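PDB 3L76: aspartokinase, which probably catalyses the ATP-dependent phosphorylation of the beta-carboxyl group of L-aspartate, an early step toward lysine and threonine, and binds both amino acids. Local coordinates for residues A[168-180]-A[226-240]. Residues are numbered along the deposited sequence; the frame is centred on the assembly and turned at random. Where two conformers were deposited one is given.
Sequences ADFCEIYTDVPGI and IPLVVRSSWSDEPGT
Two groups hold Thr240 OG1. Ile180 N donates to Thr240 OG1 at 2.9 Å, and the hydroxyl also bonds to Met194 O. The methyl of Thr240 packs on Ile180 CG1. Pro178 O lies nearby and takes hydrogens from two waters. One water accepts from Ser232 N and donates to Glu237 O, so it ties the loop after 170-175 to the turn after 228-232. Gly179 CA touches both Thr240 OG1 and Val230 CG1.

Strands 170-175 and 228-232 run parallel, 23° apart, and belong to the central sheet of the amino acid kinase fold. Strand 3-8 pairs with 170-175 on its other edge. The shortest bond between the two strands is Ile173 N to Val229 O, 2.7 Å and nearly in line with the carbonyl.

On one face, Leu228 CD2 rests 3.6 Å from Cys171 SG and also meets Ile173 CG1. Helix 154-166 packs on this face. The other face carries Glu172, Val229, Tyr174 and Arg231. In the Arg231 conformer given, Glu172 OE1 sits over one face of the guanidinium, 3.4 Å from Arg231 NH1, with the carboxylate plane turned 80° to it. There it makes a salt bridge of charge alone. Tyr174 OH donates weakly to the same Glu172 oxygen, while the tyrosine ring lies alongside the Arg231 chain and stacks with Phe8. In this conformer the bend of Arg231 at chi3 (96°) brings a face of its guanidinium to Glu172 OE1.

Beyond the strands, Ser233 N bonds to Thr175 O at 3.2 Å. Trp234 CZ3 lies against Asp176 CA and CB, and Thr175 O lies at the edge of the indole.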
ATOM      1  N   ALA A 168      18.815 -21.201  -6.908  1.00 62.03           N
ATOM      2  CA  ALA A 168      19.507 -20.227  -7.752  1.00 60.88           C
ATOM      3  C   ALA A 168      21.012 -20.470  -7.753  1.00 55.53           C
ATOM      4  O   ALA A 168      21.588 -20.922  -6.763  1.00 67.45           O
ATOM      5  CB  ALA A 168      19.195 -18.803  -7.312  1.00 43.77           C
ATOM      6  N   ASP A 169      21.643 -20.155  -8.874  1.00 66.54           N
ATOM      7  CA  ASP A 169      23.074 -20.369  -9.029  1.00 59.77           C
ATOM      8  C   ASP A 169      23.847 -19.406  -8.159  1.00 73.77           C
ATOM      9  O   ASP A 169      24.861 -19.768  -7.560  1.00 93.25           O
ATOM     10  CB  ASP A 169      23.474 -20.223 -10.496  1.00 72.78           C
ATOM     11  CG  ASP A 169      22.827 -21.278 -11.378  1.00 83.97           C
ATOM     12  OD1 ASP A 169      23.080 -22.480 -11.153  1.00 69.13           O
ATOM     13  OD2 ASP A 169      22.061 -20.910 -12.292  1.00 96.93           O
ATOM     14  N   PHE A 170      23.362 -18.172  -8.092  1.00 61.25           N
ATOM     15  CA  PHE A 170      23.883 -17.206  -7.130  1.00 81.50           C
ATOM     16  C   PHE A 170      22.906 -16.062  -6.889  1.00 62.62           C
ATOM     17  O   PHE A 170      21.855 -15.991  -7.518  1.00 63.85           O
ATOM     18  CB  PHE A 170      25.262 -16.680  -7.542  1.00 80.60           C
ATOM     19  CG  PHE A 170      25.339 -16.225  -8.967  1.00 71.72           C
ATOM     20  CD1 PHE A 170      25.258 -14.877  -9.278  1.00 87.03           C
ATOM     21  CD2 PHE A 170      25.505 -17.143  -9.993  1.00 69.49           C
ATOM     22  CE1 PHE A 170      25.332 -14.446 -10.595  1.00 86.14           C
ATOM     23  CE2 PHE A 170      25.579 -16.724 -11.312  1.00 88.13           C
ATOM     24  CZ  PHE A 170      25.495 -15.372 -11.615  1.00 84.99           C
ATOM     25  N   CYS A 171      23.263 -15.185  -5.959  1.00 60.17           N
ATOM     26  CA  CYS A 171      22.395 -14.104  -5.536  1.00 52.67           C
ATOM     27  C   CYS A 171      23.213 -12.825  -5.430  1.00 56.35           C
ATOM     28  O   CYS A 171      24.242 -12.799  -4.763  1.00 74.11           O
ATOM     29  CB  CYS A 171      21.755 -14.450  -4.187  1.00 58.46           C
ATOM     30  SG  CYS A 171      20.867 -13.104  -3.412  1.00 54.05           S
ATOM     31  N   GLU A 172      22.754 -11.768  -6.092  1.00 60.33           N
ATOM     32  CA  GLU A 172      23.493 -10.510  -6.141  1.00 54.05           C
ATOM     33  C   GLU A 172      22.752  -9.399  -5.420  1.00 60.20           C
ATOM     34  O   GLU A 172      21.574  -9.177  -5.687  1.00 54.54           O
ATOM     35  CB  GLU A 172      23.718 -10.102  -7.590  1.00 57.76           C
ATOM     36  CG  GLU A 172      24.235 -11.222  -8.475  1.00 71.98           C
ATOM     37  CD  GLU A 172      24.508 -10.766  -9.900  1.00 64.21           C
ATOM     38  OE1 GLU A 172      25.501 -10.051 -10.128  1.00 59.80           O
ATOM     39  OE2 GLU A 172      23.737 -11.133 -10.800  1.00 66.30           O
ATOM     40  N   ILE A 173      23.438  -8.710  -4.506  1.00 63.34           N
ATOM     41  CA  ILE A 173      22.852  -7.581  -3.782  1.00 63.26           C
ATOM     42  C   ILE A 173      23.405  -6.280  -4.332  1.00 72.48           C
ATOM     43  O   ILE A 173      24.592  -5.994  -4.176  1.00 68.87           O
ATOM     44  CB  ILE A 173      23.174  -7.617  -2.280  1.00 63.37           C
ATOM     45  CG1 ILE A 173      22.855  -8.990  -1.683  1.00 65.31           C
ATOM     46  CG2 ILE A 173      22.418  -6.509  -1.554  1.00 46.96           C
ATOM     47  CD1 ILE A 173      21.388  -9.268  -1.526  1.00 73.18           C
ATOM     48  N   TYR A 174      22.545  -5.488  -4.963  1.00 60.49           N
ATOM     49  CA  TYR A 174      22.974  -4.231  -5.568  1.00 60.35           C
ATOM     50  C   TYR A 174      22.722  -3.046  -4.655  1.00 68.63           C
ATOM     51  O   TYR A 174      21.697  -2.973  -3.974  1.00 72.69           O
ATOM     52  CB  TYR A 174      22.306  -4.021  -6.932  1.00 71.52           C
ATOM     53  CG  TYR A 174      22.802  -4.986  -7.977  1.00 54.52           C
ATOM     54  CD1 TYR A 174      22.209  -6.230  -8.135  1.00 58.89           C
ATOM     55  CD2 TYR A 174      23.881  -4.667  -8.787  1.00 54.02           C
ATOM     56  CE1 TYR A 174      22.660  -7.123  -9.090  1.00 61.85           C
ATOM     57  CE2 TYR A 174      24.346  -5.558  -9.747  1.00 63.40           C
ATOM     58  CZ  TYR A 174      23.724  -6.783  -9.893  1.00 64.34           C
ATOM     59  OH  TYR A 174      24.171  -7.679 -10.829  1.00 58.60           O
ATOM     60  N   THR A 175      23.671  -2.118  -4.651  1.00 69.24           N
ATOM     61  CA  THR A 175      23.655  -1.013  -3.709  1.00 75.46           C
ATOM     62  C   THR A 175      24.544   0.122  -4.200  1.00 77.83           C
ATOM     63  O   THR A 175      25.200  -0.004  -5.232  1.00 86.91           O
ATOM     64  CB  THR A 175      24.129  -1.480  -2.327  1.00 76.51           C
ATOM     65  OG1 THR A 175      24.236  -0.350  -1.456  1.00 87.93           O
ATOM     66  CG2 THR A 175      25.482  -2.180  -2.435  1.00 48.86           C
ATOM     67  N   ASP A 176      24.547   1.236  -3.470  1.00 90.92           N
ATOM     68  CA  ASP A 176      25.395   2.380  -3.808  1.00 91.74           C
ATOM     69  C   ASP A 176      26.764   2.277  -3.150  1.00 76.38           C
ATOM     70  O   ASP A 176      27.188   3.176  -2.442  1.00 71.39           O
ATOM     71  CB  ASP A 176      24.717   3.709  -3.452  1.00 89.06           C
ATOM     72  CG  ASP A 176      24.183   3.747  -2.023  1.00 87.21           C
ATOM     73  OD1 ASP A 176      24.068   2.687  -1.374  1.00 75.93           O
ATOM     74  OD2 ASP A 176      23.861   4.854  -1.548  1.00 90.25           O
ATOM     75  N   VAL A 177      27.442   1.164  -3.402  1.00 82.35           N
ATOM     76  CA  VAL A 177      28.736   0.864  -2.810  1.00 77.78           C
ATOM     77  C   VAL A 177      29.348  -0.275  -3.614  1.00 77.92           C
ATOM     78  O   VAL A 177      28.656  -1.234  -3.956  1.00 90.71           O
ATOM     79  CB  VAL A 177      28.589   0.437  -1.333  1.00 72.58           C
ATOM     80  CG1 VAL A 177      29.538  -0.694  -0.998  1.00 50.04           C
ATOM     81  CG2 VAL A 177      28.796   1.624  -0.411  1.00 63.67           C
ATOM     82  N   PRO A 178      30.649  -0.178  -3.913  1.00 67.60           N
ATOM     83  CA  PRO A 178      31.377  -1.119  -4.772  1.00 70.97           C
ATOM     84  C   PRO A 178      31.506  -2.508  -4.151  1.00 76.80           C
ATOM     85  O   PRO A 178      31.745  -3.480  -4.869  1.00 67.91           O
ATOM     86  CB  PRO A 178      32.770  -0.489  -4.880  1.00 63.40           C
ATOM     87  CG  PRO A 178      32.624   0.902  -4.355  1.00 61.63           C
ATOM     88  CD  PRO A 178      31.544   0.830  -3.337  1.00 57.27           C
ATOM     89  N   GLY A 179      31.361  -2.591  -2.831  1.00 76.62           N
ATOM     90  CA  GLY A 179      31.463  -3.851  -2.121  1.00 58.24           C
ATOM     91  C   GLY A 179      31.894  -3.642  -0.684  1.00 65.47           C
ATOM     92  O   GLY A 179      31.579  -2.619  -0.074  1.00 63.49           O
ATOM     93  N   ILE A 180      32.620  -4.616  -0.141  1.00 59.28           N
ATOM     94  CA  ILE A 180      33.102  -4.548   1.232  1.00 51.88           C
ATOM     95  C   ILE A 180      34.562  -4.116   1.276  1.00 58.49           C
ATOM     96  O   ILE A 180      35.406  -4.688   0.585  1.00 53.43           O
ATOM     97  CB  ILE A 180      32.981  -5.900   1.923  1.00 41.46           C
ATOM     98  CG1 ILE A 180      31.609  -6.511   1.655  1.00 45.73           C
ATOM     99  CG2 ILE A 180      33.231  -5.759   3.418  1.00 36.94           C
ATOM    100  CD1 ILE A 180      30.459  -5.688   2.187  1.00 54.26           C
ATOM    101  N   ILE A 226      24.519 -20.614  -0.689  1.00 42.50           N
ATOM    102  CA  ILE A 226      24.164 -19.681  -1.744  1.00 54.53           C
ATOM    103  C   ILE A 226      25.270 -18.652  -1.972  1.00 50.69           C
ATOM    104  O   ILE A 226      25.544 -17.817  -1.111  1.00 56.45           O
ATOM    105  CB  ILE A 226      22.837 -18.954  -1.443  1.00 45.56           C
ATOM    106  CG1 ILE A 226      21.760 -19.951  -1.011  1.00 42.65           C
ATOM    107  CG2 ILE A 226      22.381 -18.155  -2.662  1.00 34.39           C
ATOM    108  CD1 ILE A 226      21.260 -20.815  -2.133  1.00 43.41           C
ATOM    109  N   PRO A 227      25.893 -18.696  -3.152  1.00 60.31           N
ATOM    110  CA  PRO A 227      26.897 -17.682  -3.478  1.00 48.87           C
ATOM    111  C   PRO A 227      26.267 -16.295  -3.450  1.00 55.26           C
ATOM    112  O   PRO A 227      25.148 -16.128  -3.940  1.00 59.18           O
ATOM    113  CB  PRO A 227      27.296 -18.034  -4.915  1.00 62.52           C
ATOM    114  CG  PRO A 227      26.761 -19.424  -5.166  1.00 62.65           C
ATOM    115  CD  PRO A 227      25.556 -19.549  -4.304  1.00 57.92           C
ATOM    116  N   LEU A 228      26.976 -15.326  -2.883  1.00 36.76           N
ATOM    117  CA  LEU A 228      26.490 -13.962  -2.754  1.00 47.33           C
ATOM    118  C   LEU A 228      27.465 -12.978  -3.377  1.00 60.34           C
ATOM    119  O   LEU A 228      28.669 -13.237  -3.442  1.00 52.64           O
ATOM    120  CB  LEU A 228      26.322 -13.594  -1.285  1.00 53.52           C
ATOM    121  CG  LEU A 228      24.939 -13.686  -0.668  1.00 65.87           C
ATOM    122  CD1 LEU A 228      24.995 -13.068   0.721  1.00 54.10           C
ATOM    123  CD2 LEU A 228      23.925 -12.970  -1.547  1.00 55.12           C
ATOM    124  N   VAL A 229      26.943 -11.831  -3.806  1.00 54.68           N
ATOM    125  CA  VAL A 229      27.766 -10.792  -4.400  1.00 55.81           C
ATOM    126  C   VAL A 229      27.242  -9.408  -4.053  1.00 61.38           C
ATOM    127  O   VAL A 229      26.103  -9.069  -4.374  1.00 60.02           O
ATOM    128  CB  VAL A 229      27.776 -10.891  -5.932  1.00 65.21           C
ATOM    129  CG1 VAL A 229      28.810  -9.951  -6.496  1.00 55.25           C
ATOM    130  CG2 VAL A 229      28.050 -12.312  -6.380  1.00 82.53           C
ATOM    131  N   VAL A 230      28.086  -8.612  -3.403  1.00 61.32           N
ATOM    132  CA  VAL A 230      27.784  -7.213  -3.131  1.00 54.67           C
ATOM    133  C   VAL A 230      28.399  -6.373  -4.234  1.00 63.84           C
ATOM    134  O   VAL A 230      29.615  -6.320  -4.379  1.00 70.85           O
ATOM    135  CB  VAL A 230      28.344  -6.784  -1.765  1.00 58.65           C
ATOM    136  CG1 VAL A 230      28.041  -5.316  -1.497  1.00 46.05           C
ATOM    137  CG2 VAL A 230      27.753  -7.658  -0.683  1.00 37.16           C
ATOM    138  N   ARG A 231      27.547  -5.734  -5.026  1.00 69.23           N
ATOM    139  CA  ARG A 231      27.998  -4.941  -6.166  0.58 62.75           C
ATOM    140  C   ARG A 231      27.372  -3.559  -6.118  1.00 65.02           C
ATOM    141  O   ARG A 231      26.569  -3.262  -5.232  1.00 75.83           O
ATOM    142  CB  ARG A 231      27.635  -5.629  -7.485  0.58 58.69           C
ATOM    143  CG  ARG A 231      28.449  -6.876  -7.787  0.58 58.28           C
ATOM    144  CD  ARG A 231      27.668  -7.861  -8.644  0.58 57.46           C
ATOM    145  NE  ARG A 231      27.960  -7.756 -10.070  0.58 71.06           N
ATOM    146  CZ  ARG A 231      28.518  -8.723 -10.791  0.58 65.59           C
ATOM    147  NH1 ARG A 231      28.851  -9.875 -10.218  0.58 37.36           N
ATOM    148  NH2 ARG A 231      28.741  -8.538 -12.087  0.58 65.00           N
ATOM    149  N   SER A 232      27.747  -2.711  -7.072  1.00 75.68           N
ATOM    150  CA  SER A 232      27.174  -1.377  -7.179  1.00 57.34           C
ATOM    151  C   SER A 232      26.364  -1.246  -8.449  1.00 71.97           C
ATOM    152  O   SER A 232      26.705  -1.846  -9.466  1.00 75.41           O
ATOM    153  CB  SER A 232      28.261  -0.317  -7.187  1.00 68.43           C
ATOM    154  OG  SER A 232      27.691   0.938  -7.507  1.00 91.36           O
ATOM    155  N   SER A 233      25.304  -0.442  -8.385  1.00 84.84           N
ATOM    156  CA  SER A 233      24.401  -0.228  -9.515  1.00 88.96           C
ATOM    157  C   SER A 233      24.964   0.756 -10.538  1.00 93.09           C
ATOM    158  O   SER A 233      24.697   0.640 -11.729  1.00101.66           O
ATOM    159  CB  SER A 233      23.047   0.280  -9.020  1.00 85.52           C
ATOM    160  OG  SER A 233      22.591  -0.477  -7.915  1.00 98.56           O
ATOM    161  N   TRP A 234      25.743   1.725 -10.065  1.00 93.63           N
ATOM    162  CA  TRP A 234      26.304   2.759 -10.929  1.00 88.70           C
ATOM    163  C   TRP A 234      27.624   2.315 -11.546  1.00 96.42           C
ATOM    164  O   TRP A 234      28.461   3.136 -11.914  1.00115.17           O
ATOM    165  CB  TRP A 234      26.511   4.047 -10.132  1.00 93.85           C
ATOM    166  CG  TRP A 234      25.239   4.625  -9.587  1.00111.58           C
ATOM    167  CD1 TRP A 234      24.547   5.697 -10.077  1.00114.82           C
ATOM    168  CD2 TRP A 234      24.500   4.157  -8.454  1.00119.39           C
ATOM    169  NE1 TRP A 234      23.427   5.926  -9.316  1.00114.97           N
ATOM    170  CE2 TRP A 234      23.375   4.993  -8.312  1.00122.89           C
ATOM    171  CE3 TRP A 234      24.681   3.110  -7.545  1.00113.23           C
ATOM    172  CZ2 TRP A 234      22.437   4.816  -7.298  1.00112.65           C
ATOM    173  CZ3 TRP A 234      23.747   2.935  -6.542  1.00113.21           C
ATOM    174  CH2 TRP A 234      22.641   3.784  -6.425  1.00108.08           C
ATOM    175  N   SER A 235      27.796   1.005 -11.668  1.00102.10           N
ATOM    176  CA  SER A 235      29.060   0.427 -12.095  1.00 97.19           C
ATOM    177  C   SER A 235      28.823  -0.948 -12.703  1.00 82.33           C
ATOM    178  O   SER A 235      27.763  -1.542 -12.522  1.00 69.31           O
ATOM    179  CB  SER A 235      30.013   0.319 -10.896  1.00100.65           C
ATOM    180  OG  SER A 235      31.083  -0.580 -11.138  1.00 80.58           O
ATOM    181  N   ASP A 236      29.807  -1.449 -13.436  1.00 80.78           N
ATOM    182  CA  ASP A 236      29.764  -2.833 -13.881  1.00 97.08           C
ATOM    183  C   ASP A 236      30.955  -3.622 -13.320  1.00 89.99           C
ATOM    184  O   ASP A 236      31.329  -4.677 -13.838  1.00 71.42           O
ATOM    185  CB  ASP A 236      29.668  -2.918 -15.408  0.83107.27           C
ATOM    186  CG  ASP A 236      28.277  -2.558 -15.925  1.00123.31           C
ATOM    187  OD1 ASP A 236      28.071  -1.401 -16.352  1.00118.63           O
ATOM    188  OD2 ASP A 236      27.384  -3.430 -15.898  1.00125.47           O
ATOM    189  N   GLU A 237      31.538  -3.110 -12.239  1.00 91.45           N
ATOM    190  CA  GLU A 237      32.655  -3.795 -11.591  1.00 88.47           C
ATOM    191  C   GLU A 237      32.199  -5.018 -10.791  1.00 72.44           C
ATOM    192  O   GLU A 237      31.068  -5.065 -10.300  1.00 69.40           O
ATOM    193  CB  GLU A 237      33.458  -2.830 -10.725  1.00 79.31           C
ATOM    194  CG  GLU A 237      34.182  -1.769 -11.536  1.00 98.68           C
ATOM    195  CD  GLU A 237      35.122  -2.361 -12.575  1.00106.75           C
ATOM    196  OE1 GLU A 237      35.760  -3.398 -12.285  1.00103.55           O
ATOM    197  OE2 GLU A 237      35.226  -1.782 -13.681  1.00109.09           O
ATOM    198  N   PRO A 238      33.083  -6.020 -10.678  1.00 73.67           N
ATOM    199  CA  PRO A 238      32.797  -7.342 -10.104  1.00 78.01           C
ATOM    200  C   PRO A 238      32.176  -7.306  -8.700  1.00 91.65           C
ATOM    201  O   PRO A 238      31.366  -8.174  -8.366  1.00 87.00           O
ATOM    202  CB  PRO A 238      34.175  -8.000 -10.038  1.00 61.34           C
ATOM    203  CG  PRO A 238      34.974  -7.315 -11.066  1.00 81.37           C
ATOM    204  CD  PRO A 238      34.479  -5.905 -11.129  1.00 81.33           C
ATOM    205  N   GLY A 239      32.556  -6.324  -7.890  1.00 63.06           N
ATOM    206  CA  GLY A 239      32.013  -6.205  -6.558  1.00 63.21           C
ATOM    207  C   GLY A 239      32.683  -7.180  -5.610  1.00 69.72           C
ATOM    208  O   GLY A 239      33.745  -7.721  -5.905  1.00 64.51           O
ATOM    209  N   THR A 240      32.057  -7.411  -4.465  1.00 56.33           N
ATOM    210  CA  THR A 240      32.616  -8.303  -3.458  1.00 47.92           C
ATOM    211  C   THR A 240      31.817  -9.602  -3.324  1.00 55.25           C
ATOM    212  O   THR A 240      30.624  -9.596  -3.022  1.00 69.30           O
ATOM    213  CB  THR A 240      32.702  -7.616  -2.079  1.00 55.33           C
ATOM    214  OG1 THR A 240      33.500  -6.427  -2.177  1.00 64.23           O
ATOM    215  CG2 THR A 240      33.312  -8.556  -1.058  1.00 42.05           C
TER
HETATM  216  O   HOH W   1      30.783  -3.457  -7.919  1.00 50.32           O
HETATM  217  O   HOH W   2      33.345  -3.712  -7.736  1.00 61.13           O